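Local coordinates for conserved domain protein (Porphyromonas gingivalis, PDB 3PNN) that is probably a glycosyltransferase with a Rossmann-like alpha/beta/alpha fold, expected to form glycosidic linkages in the cytoplasm, at residues V52-H57 and N104-M109; K66-Y71 and V77-Q82. One frame throughout, in Å; residues are numbered along the deposited sequence.

How the interactions relate
The two contacts lie about 11 Å apart, centre to centre, against neighbouring parallel strands of one sheet: interaction 1 uses strand 50-55 and interaction 2 strand 77-81. Along the chain the order is strand 50-55, helix 60-71, strand 77-81, helix 103-108, so interaction 2 falls wholly between the two segments of interaction 1. The strands pair directly, with Phe-53 O 2.9 Å from Val-80 N and Ile-55 O 2.8 Å from Gln-82 N, both probable hydrogen bonds. Phe-53 and Leu-79 touch helix 60-71, while Val-54 and Val-80 touch the segment 104-109. These strands thus have helices on both faces, consistent with the alpha/beta/alpha, Rossmann-like fold of this probable glycosyltransferase.

Interaction 1 of 2, residues V52-H57 and N104-M109; sequences VFVIRH and NHAVLM
Val-54 meets the segment 104-109 with both of its methyl groups. CG2 makes the close part of the contact: 3.7 Å from Ala-106 O and 4.0 Å from Met-109 CB, it touches both the carbonyl of Ala-106 and the CB of Met-109, three residues on. CG1 is set between the backbone N and the carbonyl carbon (chi1 54°), which turns it to Ala-106 CB at a wider 4.2 Å. No hydrogen bond crosses the contact; Ala-106 O is taken by Met-109 N within its own segment, at 3.1 Å. The small methyl of Ala-106 is consistent with the close approach, the CA atoms of Val-54 and Ala-106 being 6.6 Å apart. Val-54 and Ala-106 are buried. The less buried side is that of Met-109, a selenomethionine and partly exposed: CB and CG touch Val-54 CG2, then the chain bends at chi2 (-60°) and chi3 (94°) and carries the selenium away from Val-54. On the strands that pair with 50-55, Phe-9 (strand 7-11) and Val-80 (strand 77-81) touch Val-54, while helix 60-71 packs on the other face against Phe-53 and Ile-55.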
ATOM      1  N   VAL A  52       5.048   6.738  -9.720  1.00 22.53           N
ATOM      2  CA  VAL A  52       5.204   7.886  -8.841  1.00 22.56           C
ATOM      3  C   VAL A  52       5.575   7.368  -7.447  1.00 22.96           C
ATOM      4  O   VAL A  52       4.909   6.464  -6.921  1.00 26.78           O
ATOM      5  CB  VAL A  52       3.902   8.727  -8.767  1.00 24.45           C
ATOM      6  CG1 VAL A  52       4.034   9.847  -7.722  1.00 23.20           C
ATOM      7  CG2 VAL A  52       3.564   9.300 -10.145  1.00 25.95           C
ATOM      8  N   PHE A  53       6.644   7.920  -6.866  1.00 20.92           N
ATOM      9  CA  PHE A  53       7.041   7.582  -5.502  1.00 23.85           C
ATOM     10  C   PHE A  53       6.784   8.771  -4.605  1.00 28.03           C
ATOM     11  O   PHE A  53       7.225   9.878  -4.913  1.00 25.36           O
ATOM     12  CB  PHE A  53       8.545   7.257  -5.425  1.00 23.68           C
ATOM     13  CG  PHE A  53       8.943   6.054  -6.248  1.00 26.45           C
ATOM     14  CD1 PHE A  53       8.877   4.776  -5.700  1.00 23.26           C
ATOM     15  CD2 PHE A  53       9.363   6.207  -7.564  1.00 26.38           C
ATOM     16  CE1 PHE A  53       9.245   3.653  -6.455  1.00 27.68           C
ATOM     17  CE2 PHE A  53       9.727   5.090  -8.337  1.00 26.96           C
ATOM     18  CZ  PHE A  53       9.667   3.815  -7.778  1.00 28.57           C
ATOM     19  N   VAL A  54       6.087   8.557  -3.493  1.00 24.02           N
ATOM     20  CA  VAL A  54       6.099   9.587  -2.454  1.00 23.48           C
ATOM     21  C   VAL A  54       7.228   9.258  -1.470  1.00 27.80           C
ATOM     22  O   VAL A  54       7.279   8.158  -0.918  1.00 26.66           O
ATOM     23  CB  VAL A  54       4.744   9.733  -1.726  1.00 25.07           C
ATOM     24  CG1 VAL A  54       4.267   8.393  -1.169  1.00 25.27           C
ATOM     25  CG2 VAL A  54       4.840  10.812  -0.633  1.00 24.15           C
ATOM     26  N   ILE A  55       8.143  10.203  -1.293  1.00 24.65           N
ATOM     27  CA  ILE A  55       9.263  10.049  -0.371  1.00 28.77           C
ATOM     28  C   ILE A  55       9.332  11.302   0.503  1.00 29.94           C
ATOM     29  O   ILE A  55       8.383  12.091   0.527  1.00 32.20           O
ATOM     30  CB  ILE A  55      10.602   9.860  -1.124  1.00 24.01           C
ATOM     31  CG1 ILE A  55      10.931  11.086  -1.982  1.00 28.02           C
ATOM     32  CG2 ILE A  55      10.583   8.587  -1.992  1.00 23.99           C
ATOM     33  CD1 ILE A  55      12.424  11.128  -2.401  1.00 34.28           C
ATOM     34  N   ARG A  56      10.436  11.489   1.229  1.00 28.24           N
ATOM     35  CA  ARG A  56      10.653  12.747   1.943  1.00 28.69           C
ATOM     36  C   ARG A  56      11.979  13.364   1.516  1.00 31.21           C
ATOM     37  O   ARG A  56      12.869  12.659   1.058  1.00 29.72           O
ATOM     38  CB  ARG A  56      10.581  12.534   3.461  1.00 34.52           C
ATOM     39  CG  ARG A  56       9.317  11.778   3.859  1.00 34.96           C
ATOM     40  CD  ARG A  56       9.063  11.720   5.371  1.00 40.33           C
ATOM     41  NE  ARG A  56       7.865  10.915   5.618  1.00 38.55           N
ATOM     42  CZ  ARG A  56       7.784   9.921   6.502  1.00 44.33           C
ATOM     43  NH1 ARG A  56       8.824   9.627   7.287  1.00 42.45           N
ATOM     44  NH2 ARG A  56       6.649   9.238   6.619  1.00 38.96           N
ATOM     45  N   HIS A  57      12.105  14.682   1.651  1.00 32.92           N
ATOM     46  CA  HIS A  57      13.322  15.360   1.222  1.00 33.85           C
ATOM     47  C   HIS A  57      14.553  14.858   1.979  1.00 40.63           C
ATOM     48  O   HIS A  57      15.651  14.849   1.433  1.00 40.04           O
ATOM     49  CB  HIS A  57      13.195  16.876   1.405  1.00 37.39           C
ATOM     50  CG  HIS A  57      12.280  17.527   0.415  1.00 41.94           C
ATOM     51  ND1 HIS A  57      12.592  17.639  -0.923  1.00 45.64           N
ATOM     52  CD2 HIS A  57      11.067  18.107   0.570  1.00 38.46           C
ATOM     53  CE1 HIS A  57      11.605  18.253  -1.552  1.00 41.94           C
ATOM     54  NE2 HIS A  57      10.668  18.551  -0.668  1.00 42.21           N
ATOM     55  N   ASN A 104      -2.654   8.117   4.211  1.00 29.73           N
ATOM     56  CA  ASN A 104      -3.532   8.825   3.281  1.00 29.42           C
ATOM     57  C   ASN A 104      -3.064  10.278   3.088  1.00 31.04           C
ATOM     58  O   ASN A 104      -3.365  10.887   2.071  1.00 31.12           O
ATOM     59  CB  ASN A 104      -5.017   8.713   3.669  1.00 27.20           C
ATOM     60  CG  ASN A 104      -5.946   8.725   2.456  1.00 35.61           C
ATOM     61  OD1 ASN A 104      -5.988   9.691   1.696  1.00 41.36           O
ATOM     62  ND2 ASN A 104      -6.712   7.658   2.288  1.00 38.27           N
ATOM     63  N   HIS A 105      -2.284  10.815   4.032  1.00 28.98           N
ATOM     64  CA  HIS A 105      -1.638  12.115   3.798  1.00 30.42           C
ATOM     65  C   HIS A 105      -0.523  11.959   2.746  1.00 32.47           C
ATOM     66  O   HIS A 105      -0.364  12.796   1.863  1.00 30.42           O
ATOM     67  CB  HIS A 105      -1.088  12.723   5.092  1.00 33.76           C
ATOM     68  CG  HIS A 105      -0.275  13.967   4.884  1.00 31.52           C
ATOM     69  ND1 HIS A 105       1.103  13.983   4.976  1.00 35.15           N
ATOM     70  CD2 HIS A 105      -0.644  15.238   4.596  1.00 31.57           C
ATOM     71  CE1 HIS A 105       1.545  15.208   4.753  1.00 33.70           C
ATOM     72  NE2 HIS A 105       0.504  15.991   4.523  1.00 31.62           N
ATOM     73  N   ALA A 106       0.236  10.874   2.846  1.00 29.13           N
ATOM     74  CA  ALA A 106       1.203  10.521   1.808  1.00 28.40           C
ATOM     75  C   ALA A 106       0.547  10.406   0.425  1.00 29.06           C
ATOM     76  O   ALA A 106       1.092  10.896  -0.566  1.00 26.67           O
ATOM     77  CB  ALA A 106       1.925   9.232   2.174  1.00 23.75           C
ATOM     78  N   VAL A 107      -0.621   9.770   0.349  1.00 24.03           N
ATOM     79  CA  VAL A 107      -1.344   9.674  -0.915  1.00 22.95           C
ATOM     80  C   VAL A 107      -1.698  11.059  -1.481  1.00 28.50           C
ATOM     81  O   VAL A 107      -1.557  11.309  -2.684  1.00 27.55           O
ATOM     82  CB  VAL A 107      -2.645   8.825  -0.779  1.00 28.96           C
ATOM     83  CG1 VAL A 107      -3.496   8.947  -2.036  1.00 27.68           C
ATOM     84  CG2 VAL A 107      -2.302   7.354  -0.522  1.00 31.31           C
ATOM     85  N   LEU A 108      -2.169  11.953  -0.618  1.00 27.75           N
ATOM     86  CA  LEU A 108      -2.512  13.311  -1.044  1.00 26.61           C
ATOM     87  C   LEU A 108      -1.349  14.020  -1.750  1.00 30.73           C
ATOM     88  O   LEU A 108      -1.565  14.925  -2.549  1.00 29.10           O
ATOM     89  CB  LEU A 108      -2.984  14.156   0.144  1.00 26.51           C
ATOM     90  CG  LEU A 108      -4.447  13.954   0.548  1.00 30.78           C
ATOM     91  CD1 LEU A 108      -4.736  14.656   1.852  1.00 37.06           C
ATOM     92  CD2 LEU A 108      -5.373  14.468  -0.565  1.00 32.49           C
HETATM   93  N   MSE A 109      -0.118  13.620  -1.461  1.00 27.62           N
HETATM   94  CA  MSE A 109       1.044  14.268  -2.086  1.00 24.56           C
HETATM   95  C   MSE A 109       1.097  14.042  -3.613  1.00 31.10           C
HETATM   96  O   MSE A 109       1.749  14.805  -4.342  1.00 28.21           O
HETATM   97  CB  MSE A 109       2.354  13.788  -1.444  1.00 26.61           C
HETATM   98  CG  MSE A 109       2.450  14.072   0.070  1.00 27.80           C
HETATM   99 SE   MSE A 109       2.353  15.946   0.591  0.70 33.25          SE
HETATM  100  CE  MSE A 109       0.419  16.007   0.930  1.00 28.96           C
TER

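Interaction 2 of 2, residues K66-Y71 and V77-Q82; sequences KILTKY and VELVFQ
Leu-68 overlaps Val-77 and Leu-79 at once, one branch for each. Its CD1 methyl meets Leu-79 tip to tip, 3.8 Å from Leu-79 CG and as near to Leu-79 CD1, with Leu-79 CD2 at 3.9 Å, so it is set against the whole isopropyl end. The CD2 methyl goes to Val-77, 4.0 Å from Val-77 CG2, the two side chains sliding past each other in opposite directions. Two positions apart on the strand, with Glu-78 between them turned away, Val-77 and Leu-79 thus present a shared apolar surface to the helix. This is the return half of the beta-alpha-beta unit strand 50-55, helix 60-71, strand 77-81, a basic element of Rossmann-like folds; the axes of 66-71 and 77-81 run nearly antiparallel (154°) and approach to 9.9 Å. Near the turn between them, Val-77 CG1 touches Tyr-71 CB at 4.0 Å. With CG anti to the carbonyl carbon (chi1 -46°), the tyrosine ring leads away from the strand, and Ile-67 O lies 3.7 Å above one face, offset toward the rim. Its hydroxyl hydrogen-bonds to Asp-37 OD1, the same oxygen that Lys-70 NZ holds in a salt bridge. Phe-53 of strand 50-55 touches Leu-68, Tyr-71 and Leu-79.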
ATOM      1  N   LYS A  66      20.338   5.636  -5.507  1.00 33.62           N
ATOM      2  CA  LYS A  66      20.321   4.187  -5.335  1.00 26.58           C
ATOM      3  C   LYS A  66      19.067   3.529  -5.895  1.00 30.11           C
ATOM      4  O   LYS A  66      19.082   2.343  -6.207  1.00 31.84           O
ATOM      5  CB  LYS A  66      20.440   3.826  -3.844  1.00 29.03           C
ATOM      6  CG  LYS A  66      21.811   4.109  -3.198  1.00 36.99           C
ATOM      7  CD  LYS A  66      21.758   3.760  -1.708  1.00 45.21           C
ATOM      8  CE  LYS A  66      23.140   3.511  -1.114  1.00 55.28           C
ATOM      9  NZ  LYS A  66      23.973   4.733  -1.114  1.00 55.14           N
ATOM     10  N   ILE A  67      17.974   4.275  -5.999  1.00 27.15           N
ATOM     11  CA  ILE A  67      16.716   3.663  -6.435  1.00 25.93           C
ATOM     12  C   ILE A  67      16.247   4.134  -7.816  1.00 28.91           C
ATOM     13  O   ILE A  67      15.991   3.312  -8.699  1.00 33.72           O
ATOM     14  CB  ILE A  67      15.617   3.822  -5.363  1.00 30.00           C
ATOM     15  CG1 ILE A  67      16.064   3.105  -4.074  1.00 32.95           C
ATOM     16  CG2 ILE A  67      14.266   3.288  -5.878  1.00 25.99           C
ATOM     17  CD1 ILE A  67      15.003   3.008  -3.002  1.00 40.63           C
ATOM     18  N   LEU A  68      16.138   5.442  -8.020  1.00 27.04           N
ATOM     19  CA  LEU A  68      15.669   5.934  -9.319  1.00 33.04           C
ATOM     20  C   LEU A  68      16.560   5.493 -10.479  1.00 34.42           C
ATOM     21  O   LEU A  68      16.086   5.320 -11.604  1.00 32.90           O
ATOM     22  CB  LEU A  68      15.522   7.458  -9.336  1.00 29.80           C
ATOM     23  CG  LEU A  68      14.273   7.978  -8.625  1.00 38.16           C
ATOM     24  CD1 LEU A  68      13.967   9.408  -9.084  1.00 37.05           C
ATOM     25  CD2 LEU A  68      13.076   7.059  -8.874  1.00 35.20           C
ATOM     26  N   THR A  69      17.853   5.331 -10.215  1.00 29.77           N
ATOM     27  CA  THR A  69      18.787   4.934 -11.261  1.00 32.32           C
ATOM     28  C   THR A  69      18.469   3.527 -11.767  1.00 31.01           C
ATOM     29  O   THR A  69      18.823   3.164 -12.890  1.00 33.17           O
ATOM     30  CB  THR A  69      20.233   4.934 -10.755  1.00 34.95           C
ATOM     31  OG1 THR A  69      20.297   4.196  -9.525  1.00 36.79           O
ATOM     32  CG2 THR A  69      20.721   6.357 -10.524  1.00 36.00           C
ATOM     33  N   LYS A  70      17.808   2.727 -10.937  1.00 26.70           N
ATOM     34  CA  LYS A  70      17.455   1.366 -11.353  1.00 29.08           C
ATOM     35  C   LYS A  70      16.344   1.363 -12.406  1.00 35.44           C
ATOM     36  O   LYS A  70      16.293   0.473 -13.262  1.00 29.92           O
ATOM     37  CB  LYS A  70      17.041   0.512 -10.146  1.00 33.20           C
ATOM     38  CG  LYS A  70      18.201   0.132  -9.215  1.00 35.30           C
ATOM     39  CD  LYS A  70      17.791  -0.890  -8.135  1.00 33.74           C
ATOM     40  CE  LYS A  70      16.886  -0.269  -7.077  1.00 38.32           C
ATOM     41  NZ  LYS A  70      16.507  -1.243  -5.992  1.00 34.56           N
ATOM     42  N   TYR A  71      15.458   2.356 -12.339  1.00 27.19           N
ATOM     43  CA  TYR A  71      14.245   2.354 -13.170  1.00 26.72           C
ATOM     44  C   TYR A  71      14.264   3.360 -14.317  1.00 33.15           C
ATOM     45  O   TYR A  71      13.512   3.215 -15.272  1.00 33.93           O
ATOM     46  CB  TYR A  71      12.991   2.591 -12.314  1.00 27.47           C
ATOM     47  CG  TYR A  71      12.943   1.775 -11.042  1.00 27.34           C
ATOM     48  CD1 TYR A  71      13.285   0.428 -11.047  1.00 27.87           C
ATOM     49  CD2 TYR A  71      12.536   2.348  -9.836  1.00 26.95           C
ATOM     50  CE1 TYR A  71      13.244  -0.328  -9.883  1.00 29.43           C
ATOM     51  CE2 TYR A  71      12.488   1.601  -8.665  1.00 30.64           C
ATOM     52  CZ  TYR A  71      12.838   0.263  -8.697  1.00 29.38           C
ATOM     53  OH  TYR A  71      12.818  -0.481  -7.539  1.00 29.72           O
ATOM     54  N   VAL A  77       9.402   7.900 -14.301  1.00 27.79           N
ATOM     55  CA  VAL A  77       9.353   7.951 -12.838  1.00 26.06           C
ATOM     56  C   VAL A  77       9.254   9.386 -12.361  1.00 30.65           C
ATOM     57  O   VAL A  77       9.814  10.276 -12.968  1.00 28.11           O
ATOM     58  CB  VAL A  77      10.585   7.307 -12.183  1.00 27.91           C
ATOM     59  CG1 VAL A  77      10.709   5.841 -12.591  1.00 26.12           C
ATOM     60  CG2 VAL A  77      11.856   8.064 -12.546  1.00 35.62           C
ATOM     61  N   GLU A  78       8.534   9.606 -11.266  1.00 29.71           N
ATOM     62  CA  GLU A  78       8.412  10.944 -10.697  1.00 29.60           C
ATOM     63  C   GLU A  78       8.414  10.840  -9.175  1.00 25.59           C
ATOM     64  O   GLU A  78       7.865   9.878  -8.613  1.00 28.89           O
ATOM     65  CB  GLU A  78       7.127  11.636 -11.184  1.00 31.86           C
ATOM     66  CG  GLU A  78       6.820  12.919 -10.404  1.00 40.48           C
ATOM     67  CD  GLU A  78       5.896  13.894 -11.128  1.00 43.76           C
ATOM     68  OE1 GLU A  78       5.209  13.499 -12.098  1.00 40.21           O
ATOM     69  OE2 GLU A  78       5.860  15.074 -10.712  1.00 41.25           O
ATOM     70  N   LEU A  79       9.035  11.822  -8.520  1.00 23.62           N
ATOM     71  CA  LEU A  79       9.015  11.925  -7.059  1.00 23.54           C
ATOM     72  C   LEU A  79       8.052  13.010  -6.576  1.00 28.20           C
ATOM     73  O   LEU A  79       8.000  14.103  -7.141  1.00 28.58           O
ATOM     74  CB  LEU A  79      10.408  12.250  -6.518  1.00 25.76           C
ATOM     75  CG  LEU A  79      11.516  11.266  -6.862  1.00 30.22           C
ATOM     76  CD1 LEU A  79      12.850  11.738  -6.255  1.00 36.69           C
ATOM     77  CD2 LEU A  79      11.153   9.875  -6.374  1.00 29.53           C
ATOM     78  N   VAL A  80       7.275  12.687  -5.544  1.00 25.58           N
ATOM     79  CA  VAL A  80       6.536  13.688  -4.780  1.00 26.02           C
ATOM     80  C   VAL A  80       6.954  13.569  -3.324  1.00 27.79           C
ATOM     81  O   VAL A  80       7.545  12.564  -2.926  1.00 27.06           O
ATOM     82  CB  VAL A  80       4.994  13.584  -4.939  1.00 28.72           C
ATOM     83  CG1 VAL A  80       4.608  13.762  -6.405  1.00 27.33           C
ATOM     84  CG2 VAL A  80       4.436  12.249  -4.380  1.00 23.83           C
ATOM     85  N   PHE A  81       6.685  14.603  -2.532  1.00 25.20           N
ATOM     86  CA  PHE A  81       7.287  14.689  -1.201  1.00 28.67           C
ATOM     87  C   PHE A  81       6.272  14.867  -0.081  1.00 35.01           C
ATOM     88  O   PHE A  81       5.454  15.786  -0.111  1.00 31.32           O
ATOM     89  CB  PHE A  81       8.303  15.843  -1.168  1.00 29.75           C
ATOM     90  CG  PHE A  81       9.425  15.657  -2.139  1.00 31.32           C
ATOM     91  CD1 PHE A  81      10.569  14.970  -1.769  1.00 30.39           C
ATOM     92  CD2 PHE A  81       9.309  16.122  -3.443  1.00 36.70           C
ATOM     93  CE1 PHE A  81      11.602  14.763  -2.683  1.00 28.62           C
ATOM     94  CE2 PHE A  81      10.328  15.928  -4.357  1.00 33.36           C
ATOM     95  CZ  PHE A  81      11.479  15.245  -3.973  1.00 35.88           C
ATOM     96  N   GLN A  82       6.345  13.999   0.922  1.00 31.22           N
ATOM     97  CA  GLN A  82       5.476  14.131   2.091  1.00 32.45           C
ATOM     98  C   GLN A  82       6.193  14.908   3.172  1.00 33.22           C
ATOM     99  O   GLN A  82       7.182  14.426   3.727  1.00 37.44           O
ATOM    100  CB  GLN A  82       5.078  12.757   2.642  1.00 34.27           C
ATOM    101  CG  GLN A  82       4.168  12.846   3.885  1.00 32.45           C
ATOM    102  CD  GLN A  82       3.988  11.514   4.613  1.00 36.89           C
ATOM    103  OE1 GLN A  82       4.911  10.697   4.682  1.00 35.25           O
ATOM    104  NE2 GLN A  82       2.802  11.304   5.184  1.00 34.36           N
TER